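Local coordinates for protein LURP-one-related 15 (Arabidopsis thaliana, PDB 1ZXU) that is of uncertain function but might be related to the phospholipid scramblase and tubby-like superfamily of membrane-tethered transcription factors, at residues A[66-71]-A[77-82]. Sequence-based numbering, arbitrary orientation.
Sequences KVKEPV and KRVLLD
V67 and R78 meet on the inner face of an antiparallel beta hairpin, strands 63-68 and 77-81, which are neighbours in the closed barrel of this tubby-like fold. Two hydrogen-bonded pairs, K66 with L81 and K68 with V79, join the backbones; the bond from V79 N to K68 O is 2.8 Å and nearly straight (167°). Between them, V67 and L80 form a non-hydrogen-bonded pair and lie side by side, V67 CG2 4.1 Å from L80 CG. This face is the tight one: V205 of helix 197-211, the helix inside the barrel, touches V67, R78 and L80. V67 CG1, anti to its own N (chi1 178°), reaches R78 CG at 3.4 Å. The arginine chain bends at chi2 (87°) and chi3, laying CD 3.3 Å from K68 O and its guanidinium obliquely near E69 CG. NH1 bonds to G52 O, whereas the E69 carboxylate forms a salt bridge with R212; E69 OE2 and R78 NE share only a charge attraction. A leucine in place of R78 would probably leave G52 O without this donor and the E69 carboxylate more dependent on R212 for nearby positive charge. Past the strand end, P70 CD packs against the K77 carbonyl, 3.4 Å from K77 O. On the other face V79 is buried too, but K68 and L81 are partly open to solvent and the exposed K66 leads its amine away from the hairpin. K68 runs alongside V79 and crosses L81 obliquely, its CE 3.9 Å from L81 CD1.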
ATOM      1  N   LYS A  66      -0.399   8.754  -7.666  1.00 11.47           N
ATOM      2  CA  LYS A  66       0.782   8.606  -8.474  1.00 11.48           C
ATOM      3  C   LYS A  66       1.880   8.093  -7.597  1.00 12.93           C
ATOM      4  O   LYS A  66       2.018   8.519  -6.418  1.00 15.78           O
ATOM      5  CB  LYS A  66       1.223   9.947  -9.099  1.00 16.00           C
ATOM      6  CG  LYS A  66       0.249  10.363 -10.198  1.00 29.20           C
ATOM      7  CD  LYS A  66       0.867  11.404 -11.169  1.00 40.38           C
ATOM      8  CE  LYS A  66      -0.265  12.154 -11.896  1.00 46.60           C
ATOM      9  NZ  LYS A  66      -0.122  12.167 -13.396  1.00 54.98           N
ATOM     10  N   VAL A  67       2.584   7.113  -8.122  1.00 12.67           N
ATOM     11  CA  VAL A  67       3.667   6.532  -7.374  1.00 11.31           C
ATOM     12  C   VAL A  67       4.973   6.886  -8.039  1.00 14.53           C
ATOM     13  O   VAL A  67       5.142   6.617  -9.240  1.00 14.50           O
ATOM     14  CB  VAL A  67       3.534   4.998  -7.350  1.00 12.23           C
ATOM     15  CG1 VAL A  67       4.716   4.375  -6.590  1.00 14.19           C
ATOM     16  CG2 VAL A  67       2.252   4.656  -6.653  1.00 11.71           C
ATOM     17  N   LYS A  68       5.865   7.503  -7.264  1.00 15.03           N
ATOM     18  CA  LYS A  68       7.173   7.838  -7.865  1.00 16.84           C
ATOM     19  C   LYS A  68       8.333   7.787  -6.933  1.00 15.78           C
ATOM     20  O   LYS A  68       8.174   7.902  -5.727  1.00 14.24           O
ATOM     21  CB  LYS A  68       7.136   9.209  -8.527  1.00 19.89           C
ATOM     22  CG  LYS A  68       7.090  10.343  -7.573  1.00 23.28           C
ATOM     23  CD  LYS A  68       7.351  11.673  -8.342  1.00 30.50           C
ATOM     24  CE  LYS A  68       7.321  12.909  -7.458  1.00 33.47           C
ATOM     25  NZ  LYS A  68       7.779  12.742  -6.042  1.00 43.02           N
ATOM     26  N   GLU A  69       9.534   7.620  -7.506  1.00 15.82           N
ATOM     27  CA  GLU A  69      10.769   7.809  -6.719  1.00 15.81           C
ATOM     28  C   GLU A  69      11.006   9.339  -6.752  1.00 15.85           C
ATOM     29  O   GLU A  69      11.095   9.919  -7.832  1.00 17.03           O
ATOM     30  CB  GLU A  69      11.942   7.076  -7.414  1.00 19.88           C
ATOM     31  CG  GLU A  69      11.937   5.557  -7.162  1.00 22.72           C
ATOM     32  CD  GLU A  69      13.009   4.777  -7.973  1.00 27.14           C
ATOM     33  OE1 GLU A  69      13.753   5.412  -8.743  1.00 32.42           O
ATOM     34  OE2 GLU A  69      13.063   3.535  -7.839  1.00 38.39           O
ATOM     35  N   PRO A  70      11.006   9.993  -5.586  1.00 16.62           N
ATOM     36  CA  PRO A  70      11.020  11.483  -5.541  1.00 13.88           C
ATOM     37  C   PRO A  70      12.362  12.062  -5.992  1.00 15.12           C
ATOM     38  O   PRO A  70      12.382  13.247  -6.428  1.00 17.16           O
ATOM     39  CB  PRO A  70      10.810  11.807  -4.080  1.00 16.83           C
ATOM     40  CG  PRO A  70      11.283  10.545  -3.291  1.00 15.60           C
ATOM     41  CD  PRO A  70      10.904   9.385  -4.254  1.00 16.53           C
ATOM     42  N   VAL A  71      13.422  11.266  -5.870  1.00 14.59           N
ATOM     43  CA  VAL A  71      14.771  11.789  -6.218  1.00 15.77           C
ATOM     44  C   VAL A  71      15.478  10.902  -7.215  1.00 17.97           C
ATOM     45  O   VAL A  71      15.545   9.684  -7.068  1.00 17.89           O
ATOM     46  CB  VAL A  71      15.666  11.999  -4.945  1.00 14.96           C
ATOM     47  CG1 VAL A  71      17.062  12.489  -5.336  1.00 17.98           C
ATOM     48  CG2 VAL A  71      15.020  12.900  -3.904  1.00 14.38           C
ATOM     49  N   LYS A  77      13.459   5.214  -1.809  1.00 22.48           N
ATOM     50  CA  LYS A  77      12.282   5.960  -1.321  1.00 19.25           C
ATOM     51  C   LYS A  77      11.253   5.991  -2.446  1.00 18.10           C
ATOM     52  O   LYS A  77      11.605   6.147  -3.620  1.00 19.19           O
ATOM     53  CB  LYS A  77      12.595   7.439  -1.003  1.00 20.78           C
ATOM     54  CG  LYS A  77      13.219   7.768   0.282  1.00 24.85           C
ATOM     55  CD  LYS A  77      12.976   9.270   0.531  1.00 30.38           C
ATOM     56  CE  LYS A  77      13.765   9.790   1.729  1.00 40.75           C
ATOM     57  NZ  LYS A  77      15.246   9.847   1.518  1.00 50.22           N
ATOM     58  N   ARG A  78       9.965   5.855  -2.093  1.00 15.99           N
ATOM     59  CA  ARG A  78       8.933   6.105  -3.048  1.00 15.00           C
ATOM     60  C   ARG A  78       7.923   6.979  -2.324  1.00 15.68           C
ATOM     61  O   ARG A  78       7.756   6.842  -1.132  1.00 17.42           O
ATOM     62  CB  ARG A  78       8.225   4.790  -3.405  1.00 15.22           C
ATOM     63  CG  ARG A  78       7.451   4.884  -4.679  1.00 23.56           C
ATOM     64  CD  ARG A  78       8.412   4.564  -5.861  1.00 30.31           C
ATOM     65  NE  ARG A  78       9.124   3.340  -5.515  1.00 28.75           N
ATOM     66  CZ  ARG A  78       8.730   2.127  -5.876  1.00 26.17           C
ATOM     67  NH1 ARG A  78       7.694   1.947  -6.709  1.00 27.30           N
ATOM     68  NH2 ARG A  78       9.447   1.075  -5.470  1.00 39.31           N
ATOM     69  N   VAL A  79       7.243   7.839  -3.056  1.00 12.02           N
ATOM     70  CA  VAL A  79       6.120   8.582  -2.490  1.00 12.63           C
ATOM     71  C   VAL A  79       4.819   8.283  -3.256  1.00 12.74           C
ATOM     72  O   VAL A  79       4.841   8.041  -4.459  1.00 14.13           O
ATOM     73  CB  VAL A  79       6.422  10.140  -2.495  1.00 16.30           C
ATOM     74  CG1 VAL A  79       6.537  10.655  -3.901  1.00 21.61           C
ATOM     75  CG2 VAL A  79       5.329  10.925  -1.739  1.00 19.82           C
ATOM     76  N   LEU A  80       3.709   8.238  -2.533  1.00 11.45           N
ATOM     77  CA  LEU A  80       2.346   8.156  -3.112  1.00 11.78           C
ATOM     78  C   LEU A  80       1.771   9.541  -3.038  1.00 14.54           C
ATOM     79  O   LEU A  80       1.677  10.101  -1.928  1.00 16.99           O
ATOM     80  CB  LEU A  80       1.466   7.195  -2.284  1.00 13.67           C
ATOM     81  CG  LEU A  80       1.569   5.791  -2.820  1.00 21.78           C
ATOM     82  CD1 LEU A  80       2.979   5.275  -2.446  1.00 19.51           C
ATOM     83  CD2 LEU A  80       0.491   4.992  -2.147  1.00 25.91           C
ATOM     84  N   LEU A  81       1.437  10.115  -4.193  1.00 12.76           N
ATOM     85  CA  LEU A  81       0.849  11.469  -4.270  1.00 12.90           C
ATOM     86  C   LEU A  81      -0.600  11.339  -4.584  1.00 14.60           C
ATOM     87  O   LEU A  81      -0.995  10.455  -5.334  1.00 16.10           O
ATOM     88  CB  LEU A  81       1.489  12.294  -5.397  1.00 17.57           C
ATOM     89  CG  LEU A  81       3.024  12.292  -5.380  1.00 17.32           C
ATOM     90  CD1 LEU A  81       3.557  13.037  -6.634  1.00 29.48           C
ATOM     91  CD2 LEU A  81       3.510  13.009  -4.209  1.00 20.59           C
ATOM     92  N   ASP A  82      -1.419  12.217  -4.037  1.00 15.17           N
ATOM     93  CA  ASP A  82      -2.820  12.232  -4.529  1.00 16.84           C
ATOM     94  C   ASP A  82      -2.977  12.987  -5.895  1.00 19.41           C
ATOM     95  O   ASP A  82      -1.992  13.370  -6.519  1.00 21.20           O
ATOM     96  CB  ASP A  82      -3.776  12.723  -3.450  1.00 18.54           C
ATOM     97  CG  ASP A  82      -3.648  14.215  -3.172  1.00 25.25           C
ATOM     98  OD1 ASP A  82      -3.096  14.969  -4.004  1.00 23.07           O
ATOM     99  OD2 ASP A  82      -4.059  14.616  -2.057  1.00 29.02           O
TER